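Local coordinates for protein iron transport multicopper oxidase FET3 (Saccharomyces cerevisiae, PDB 1ZPU) that oxidises ferrous iron to ferric iron at the yeast cell surface with four copper ions and molecular oxygen, supplying the permease FTR1 for high-affinity iron uptake, at residues F31-R43 with F93-H105. Residues are numbered along the deposited sequence; the frame is centred on the assembly and turned at random.
Sequences FPWPDITVNKGDR and FTVDYNVGTYWYH. With CU1 (copper (I) ion), chain B; NAG (2-acetamido-2-deoxy-beta-D-glucopyranose), chain C; NAG (2-acetamido-2-deoxy-beta-D-glucopyranose), chain K; NAG (2-acetamido-2-deoxy-beta-D-glucopyranose), chain G.
Tyr104 donates its hydroxyl hydrogen to the carbonyl oxygen of Pro34, with Tyr104 OH 2.6 Å from Pro34 O and the donor tilted 16° from the carbonyl plane. Tyrosine suits the place because its ring spans the distance from strand 100-105 and carries a donor at its far end. Two backbone bonds form at the 39-42 turn: Gly41 N donates to Val95 O over 2.8 Å, and Val95 N makes a weak hydrogen bond to Asp42 O. Glycine suits position 41, the third residue of a type II turn from Asn39 to Asp42, where phi is positive; Asp42 OD2 accepts the amide of Asn39 across that turn.

Both segments belong to the first cupredoxin-like domain, a beta sandwich, and each crosses from one sheet to the other: strand 36-39 and strand 100-105 flank strand 117-123, whereas Arg43 and Thr94 form an antiparallel, non-hydrogen-bonded pair in the other sheet. Next to Tyr104, His105 binds a type 3 copper with His62 and His464.

Apolar contacts fill in around these bonds. The side chains of Tyr104 and Trp33 cross at about a right angle, Tyr104 CE1 lying 3.9 Å from Trp33 CE3, with the Tyr104 hydroxyl at the indole edge; Trp33 NE1 hydrogen-bonds to Ile25 O. At the surface Lys40, bent at chi2 (73°) and again at chi4, lays its CD 3.4 Å from Val99 CG2 and its CE near Asp96 O, a reach that needs a long chain.

Arg43 NH1 hydrogen-bonds to OD1 of glycosylated Asn92, while an N-acetylglucosamine lies over one guanidinium face, its C5 3.6 Å from Arg43 CZ. With an alanine here, Asn92 OD1 would probably lose this donor and the sugar its flat neighbour, leaving it freer to turn.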
loop_
_atom_site.group_PDB
_atom_site.type_symbol
_atom_site.label_atom_id
_atom_site.label_comp_id
_atom_site.label_asym_id
_atom_site.label_seq_id
_atom_site.Cartn_x
_atom_site.Cartn_y
_atom_site.Cartn_z
ATOM N N PHE A 31 13.950 -7.577 15.650
ATOM C CA PHE A 31 13.107 -7.986 14.552
ATOM C C PHE A 31 12.115 -8.980 15.081
ATOM O O PHE A 31 12.505 -9.877 15.821
ATOM C CB PHE A 31 13.939 -8.647 13.460
ATOM C CG PHE A 31 13.197 -8.819 12.172
ATOM C CD1 PHE A 31 13.168 -7.791 11.234
ATOM C CD2 PHE A 31 12.512 -9.995 11.905
ATOM C CE1 PHE A 31 12.486 -7.925 10.057
ATOM C CE2 PHE A 31 11.814 -10.148 10.733
ATOM C CZ PHE A 31 11.797 -9.110 9.801
ATOM N N PRO A 32 10.840 -8.876 14.662
ATOM C CA PRO A 32 10.287 -7.907 13.697
ATOM C C PRO A 32 10.103 -6.507 14.271
ATOM O O PRO A 32 10.228 -6.334 15.471
ATOM C CB PRO A 32 8.923 -8.515 13.331
ATOM C CG PRO A 32 8.580 -9.391 14.468
ATOM C CD PRO A 32 9.835 -9.841 15.136
ATOM N N TRP A 33 9.798 -5.529 13.419
ATOM C CA TRP A 33 9.463 -4.172 13.862
ATOM C C TRP A 33 8.219 -4.157 14.754
ATOM O O TRP A 33 7.381 -5.051 14.657
ATOM C CB TRP A 33 9.288 -3.263 12.648
ATOM C CG TRP A 33 10.596 -2.834 12.065
ATOM C CD1 TRP A 33 11.555 -3.638 11.501
ATOM C CD2 TRP A 33 11.105 -1.502 11.998
ATOM N NE1 TRP A 33 12.630 -2.883 11.100
ATOM C CE2 TRP A 33 12.377 -1.568 11.389
ATOM C CE3 TRP A 33 10.615 -0.260 12.402
ATOM C CZ2 TRP A 33 13.169 -0.431 11.179
ATOM C CZ3 TRP A 33 11.391 0.861 12.193
ATOM C CH2 TRP A 33 12.662 0.770 11.586
ATOM N N PRO A 34 8.100 -3.164 15.647
ATOM C CA PRO A 34 6.990 -3.140 16.604
ATOM C C PRO A 34 5.645 -2.826 15.959
ATOM O O PRO A 34 5.602 -2.322 14.839
ATOM C CB PRO A 34 7.367 -1.986 17.528
ATOM C CG PRO A 34 8.195 -1.090 16.676
ATOM C CD PRO A 34 8.992 -2.002 15.818
ATOM N N ASP A 35 4.557 -3.108 16.666
ATOM C CA ASP A 35 3.250 -2.613 16.251
ATOM C C ASP A 35 2.813 -1.470 17.145
ATOM O O ASP A 35 3.027 -1.508 18.360
ATOM C CB ASP A 35 2.202 -3.720 16.277
ATOM C CG ASP A 35 2.641 -4.966 15.512
ATOM O OD1 ASP A 35 3.064 -4.862 14.318
ATOM O OD2 ASP A 35 2.556 -6.062 16.128
ATOM N N ILE A 36 2.198 -0.454 16.544
ATOM C CA ILE A 36 1.668 0.685 17.301
ATOM C C ILE A 36 0.167 0.531 17.517
ATOM O O ILE A 36 -0.569 0.203 16.587
ATOM C CB ILE A 36 1.928 2.018 16.577
ATOM C CG1 ILE A 36 3.425 2.239 16.371
ATOM C CG2 ILE A 36 1.368 3.166 17.383
ATOM C CD1 ILE A 36 3.742 3.275 15.299
ATOM N N THR A 37 -0.278 0.773 18.746
ATOM C CA THR A 37 -1.703 0.814 19.041
ATOM C C THR A 37 -2.013 2.116 19.773
ATOM O O THR A 37 -1.460 2.382 20.843
ATOM C CB THR A 37 -2.144 -0.431 19.843
ATOM O OG1 THR A 37 -1.769 -1.612 19.125
ATOM C CG2 THR A 37 -3.643 -0.455 20.041
ATOM N N VAL A 38 -2.871 2.938 19.173
ATOM C CA VAL A 38 -3.256 4.214 19.784
ATOM C C VAL A 38 -4.780 4.375 19.817
ATOM O O VAL A 38 -5.510 3.564 19.224
ATOM C CB VAL A 38 -2.595 5.431 19.080
ATOM C CG1 VAL A 38 -1.089 5.275 19.054
ATOM C CG2 VAL A 38 -3.129 5.598 17.668
ATOM N N ASN A 39 -5.248 5.410 20.514
ATOM C CA ASN A 39 -6.655 5.759 20.541
ATOM C C ASN A 39 -6.972 6.906 19.590
ATOM O O ASN A 39 -6.111 7.742 19.308
ATOM C CB ASN A 39 -7.062 6.157 21.953
ATOM C CG ASN A 39 -7.450 4.969 22.803
ATOM O OD1 ASN A 39 -8.495 4.347 22.591
ATOM N ND2 ASN A 39 -6.617 4.651 23.785
ATOM N N LYS A 40 -8.212 6.946 19.107
ATOM C CA LYS A 40 -8.688 8.040 18.272
ATOM C C LYS A 40 -8.220 9.372 18.854
ATOM O O LYS A 40 -8.400 9.647 20.044
ATOM C CB LYS A 40 -10.220 7.998 18.187
ATOM C CG LYS A 40 -10.865 9.018 17.236
ATOM C CD LYS A 40 -10.630 8.639 15.765
ATOM C CE LYS A 40 -11.578 9.380 14.802
ATOM N NZ LYS A 40 -13.036 9.320 15.174
ATOM N N GLY A 41 -7.593 10.186 18.013
ATOM C CA GLY A 41 -7.167 11.519 18.414
ATOM C C GLY A 41 -5.871 11.605 19.206
ATOM O O GLY A 41 -5.514 12.682 19.671
ATOM N N ASP A 42 -5.163 10.489 19.371
ATOM C CA ASP A 42 -3.839 10.516 20.002
ATOM C C ASP A 42 -2.768 11.130 19.094
ATOM O O ASP A 42 -2.935 11.204 17.871
ATOM C CB ASP A 42 -3.415 9.115 20.461
ATOM C CG ASP A 42 -4.065 8.701 21.775
ATOM O OD1 ASP A 42 -4.786 9.524 22.379
ATOM O OD2 ASP A 42 -3.844 7.550 22.216
ATOM N N ARG A 43 -1.684 11.587 19.709
ATOM C CA ARG A 43 -0.533 12.092 18.976
ATOM C C ARG A 43 0.544 11.012 18.918
ATOM O O ARG A 43 0.852 10.377 19.917
ATOM C CB ARG A 43 0.013 13.367 19.625
ATOM C CG ARG A 43 1.191 13.978 18.879
ATOM C CD ARG A 43 1.591 15.347 19.416
ATOM N NE ARG A 43 0.563 16.364 19.200
ATOM C CZ ARG A 43 0.338 16.989 18.047
ATOM N NH1 ARG A 43 1.070 16.709 16.978
ATOM N NH2 ARG A 43 -0.621 17.901 17.966
ATOM N N PHE A 93 2.394 13.621 14.259
ATOM C CA PHE A 93 1.049 13.743 13.706
ATOM C C PHE A 93 -0.015 13.237 14.662
ATOM O O PHE A 93 0.261 12.423 15.535
ATOM C CB PHE A 93 0.942 13.019 12.359
ATOM C CG PHE A 93 1.185 11.534 12.434
ATOM C CD1 PHE A 93 0.127 10.646 12.577
ATOM C CD2 PHE A 93 2.466 11.019 12.335
ATOM C CE1 PHE A 93 0.345 9.262 12.635
ATOM C CE2 PHE A 93 2.688 9.638 12.395
ATOM C CZ PHE A 93 1.628 8.761 12.543
ATOM N N THR A 94 -1.233 13.734 14.486
ATOM C CA THR A 94 -2.376 13.274 15.263
ATOM C C THR A 94 -3.185 12.320 14.410
ATOM O O THR A 94 -2.912 12.151 13.218
ATOM C CB THR A 94 -3.279 14.421 15.681
ATOM O OG1 THR A 94 -2.699 15.654 15.252
ATOM C CG2 THR A 94 -3.446 14.443 17.181
ATOM N N VAL A 95 -4.180 11.697 15.024
ATOM C CA VAL A 95 -4.963 10.677 14.350
ATOM C C VAL A 95 -6.464 10.958 14.563
ATOM O O VAL A 95 -7.191 10.203 15.208
ATOM C CB VAL A 95 -4.432 9.291 14.783
ATOM C CG1 VAL A 95 -5.527 8.356 15.214
ATOM C CG2 VAL A 95 -3.589 8.701 13.661
ATOM N N ASP A 96 -6.912 12.086 14.019
ATOM C CA ASP A 96 -8.266 12.566 14.262
ATOM C C ASP A 96 -9.294 12.030 13.274
ATOM O O ASP A 96 -10.494 12.094 13.539
ATOM C CB ASP A 96 -8.285 14.085 14.277
ATOM C CG ASP A 96 -7.597 14.659 15.507
ATOM O OD1 ASP A 96 -8.215 14.671 16.607
ATOM O OD2 ASP A 96 -6.434 15.102 15.363
ATOM N N TYR A 97 -8.831 11.491 12.149
ATOM C CA TYR A 97 -9.736 11.167 11.051
ATOM C C TYR A 97 -9.712 9.700 10.648
ATOM O O TYR A 97 -10.412 9.300 9.713
ATOM C CB TYR A 97 -9.444 12.073 9.854
ATOM C CG TYR A 97 -9.570 13.550 10.169
ATOM C CD1 TYR A 97 -8.453 14.300 10.538
ATOM C CD2 TYR A 97 -10.813 14.201 10.101
ATOM C CE1 TYR A 97 -8.565 15.668 10.830
ATOM C CE2 TYR A 97 -10.935 15.571 10.387
ATOM C CZ TYR A 97 -9.806 16.294 10.750
ATOM O OH TYR A 97 -9.907 17.629 11.033
ATOM N N ASN A 98 -8.919 8.902 11.360
ATOM C CA ASN A 98 -8.830 7.462 11.086
ATOM C C ASN A 98 -9.134 6.571 12.282
ATOM O O ASN A 98 -8.774 6.879 13.416
ATOM C CB ASN A 98 -7.466 7.101 10.501
ATOM C CG ASN A 98 -7.241 7.727 9.161
ATOM O OD1 ASN A 98 -6.677 8.817 9.060
ATOM N ND2 ASN A 98 -7.721 7.070 8.122
ATOM N N VAL A 99 -9.798 5.460 12.003
ATOM C CA VAL A 99 -10.055 4.432 12.987
ATOM C C VAL A 99 -9.810 3.077 12.332
ATOM O O VAL A 99 -10.047 2.911 11.134
ATOM C CB VAL A 99 -11.495 4.549 13.525
ATOM C CG1 VAL A 99 -12.061 3.192 13.955
ATOM C CG2 VAL A 99 -11.516 5.487 14.681
ATOM N N GLY A 100 -9.308 2.116 13.100
ATOM C CA GLY A 100 -9.245 0.748 12.620
ATOM C C GLY A 100 -7.856 0.238 12.343
ATOM O O GLY A 100 -6.905 0.574 13.058
ATOM N N THR A 101 -7.742 -0.580 11.300
ATOM C CA THR A 101 -6.507 -1.313 11.039
ATOM C C THR A 101 -5.648 -0.665 9.962
ATOM O O THR A 101 -6.078 -0.519 8.816
ATOM C CB THR A 101 -6.803 -2.793 10.698
ATOM O OG1 THR A 101 -7.762 -3.309 11.642
ATOM C CG2 THR A 101 -5.513 -3.624 10.750
ATOM N N TYR A 102 -4.437 -0.262 10.347
ATOM C CA TYR A 102 -3.492 0.315 9.392
ATOM C C TYR A 102 -2.131 -0.326 9.564
ATOM O O TYR A 102 -1.952 -1.200 10.399
ATOM C CB TYR A 102 -3.415 1.845 9.548
ATOM C CG TYR A 102 -4.765 2.497 9.432
ATOM C CD1 TYR A 102 -5.645 2.505 10.509
ATOM C CD2 TYR A 102 -5.176 3.066 8.245
ATOM C CE1 TYR A 102 -6.880 3.062 10.409
ATOM C CE2 TYR A 102 -6.421 3.637 8.130
ATOM C CZ TYR A 102 -7.271 3.625 9.216
ATOM O OH TYR A 102 -8.518 4.187 9.118
ATOM N N TRP A 103 -1.176 0.097 8.751
ATOM C CA TRP A 103 0.206 -0.314 8.918
ATOM C C TRP A 103 1.175 0.769 8.462
ATOM O O TRP A 103 0.798 1.745 7.799
ATOM C CB TRP A 103 0.499 -1.635 8.199
ATOM C CG TRP A 103 0.313 -1.642 6.695
ATOM C CD1 TRP A 103 -0.830 -1.367 6.018
ATOM C CD2 TRP A 103 1.283 -2.012 5.702
ATOM N NE1 TRP A 103 -0.630 -1.499 4.673
ATOM C CE2 TRP A 103 0.658 -1.898 4.447
ATOM C CE3 TRP A 103 2.619 -2.415 5.753
ATOM C CZ2 TRP A 103 1.319 -2.167 3.250
ATOM C CZ3 TRP A 103 3.279 -2.691 4.564
ATOM C CH2 TRP A 103 2.629 -2.565 3.329
ATOM N N TYR A 104 2.431 0.598 8.845
ATOM C CA TYR A 104 3.462 1.504 8.427
ATOM C C TYR A 104 4.558 0.729 7.719
ATOM O O TYR A 104 4.861 -0.407 8.077
ATOM C CB TYR A 104 4.007 2.242 9.641
ATOM C CG TYR A 104 4.820 1.406 10.595
ATOM C CD1 TYR A 104 6.195 1.288 10.438
ATOM C CD2 TYR A 104 4.220 0.762 11.677
ATOM C CE1 TYR A 104 6.950 0.541 11.319
ATOM C CE2 TYR A 104 4.974 0.002 12.572
ATOM C CZ TYR A 104 6.342 -0.102 12.386
ATOM O OH TYR A 104 7.114 -0.834 13.265
ATOM N N HIS A 105 5.145 1.339 6.701
ATOM C CA HIS A 105 6.249 0.727 5.978
ATOM C C HIS A 105 7.188 1.792 5.451
ATOM O O HIS A 105 6.786 2.942 5.273
ATOM C CB HIS A 105 5.739 -0.139 4.814
ATOM C CG HIS A 105 4.879 0.591 3.825
ATOM N ND1 HIS A 105 5.399 1.332 2.783
ATOM C CD2 HIS A 105 3.531 0.669 3.701
ATOM C CE1 HIS A 105 4.408 1.848 2.074
ATOM N NE2 HIS A 105 3.265 1.459 2.609
HETATM CU CU CU1 B . 1.335 1.367 1.878
HETATM C C1 NAG C . -9.788 17.160 6.623
HETATM C C2 NAG C . -10.890 16.163 6.267
HETATM C C3 NAG C . -12.210 16.853 5.933
HETATM C C4 NAG C . -12.590 17.859 7.027
HETATM C C5 NAG C . -11.379 18.749 7.364
HETATM C C6 NAG C . -11.672 19.709 8.509
HETATM C C7 NAG C . -10.289 13.965 5.396
HETATM C C8 NAG C . -9.700 13.198 4.248
HETATM N N2 NAG C . -10.487 15.277 5.187
HETATM O O3 NAG C . -13.205 15.864 5.828
HETATM O O4 NAG C . -13.747 18.608 6.671
HETATM O O5 NAG C . -10.251 17.950 7.708
HETATM O O6 NAG C . -11.955 18.965 9.672
HETATM O O7 NAG C . -10.559 13.380 6.456
HETATM C C1 NAG K . 4.925 17.802 17.657
HETATM C C2 NAG K . 5.875 18.912 18.119
HETATM C C3 NAG K . 5.150 19.799 19.120
HETATM C C4 NAG K . 3.889 20.354 18.473
HETATM C C5 NAG K . 3.083 19.309 17.692
HETATM C C6 NAG K . 2.092 19.997 16.752
HETATM C C7 NAG K . 7.581 17.851 19.652
HETATM C C8 NAG K . 7.437 18.521 20.999
HETATM N N2 NAG K . 7.214 18.510 18.557
HETATM O O3 NAG K . 5.981 20.889 19.480
HETATM O O4 NAG K . 3.092 20.942 19.477
HETATM O O5 NAG K . 3.906 18.446 16.918
HETATM O O6 NAG K . 2.674 21.161 16.197
HETATM O O7 NAG K . 8.069 16.729 19.573
HETATM C C1 NAG G . 0.739 -12.017 15.029
HETATM C C2 NAG G . 0.191 -12.732 16.269
HETATM C C3 NAG G . -0.800 -11.843 17.010
HETATM C C4 NAG G . -0.264 -10.430 17.267
HETATM C C5 NAG G . 0.311 -9.870 15.982
HETATM C C6 NAG G . 1.055 -8.602 16.338
HETATM C C7 NAG G . -0.151 -15.147 16.488
HETATM C C8 NAG G . -1.056 -16.333 16.239
HETATM N N2 NAG G . -0.436 -13.985 15.898
HETATM O O3 NAG G . -1.087 -12.442 18.243
HETATM O O4 NAG G . -1.298 -9.524 17.615
HETATM O O5 NAG G . 1.243 -10.764 15.434
HETATM O O6 NAG G . 1.532 -7.957 15.183
HETATM O O7 NAG G . 0.821 -15.279 17.227
#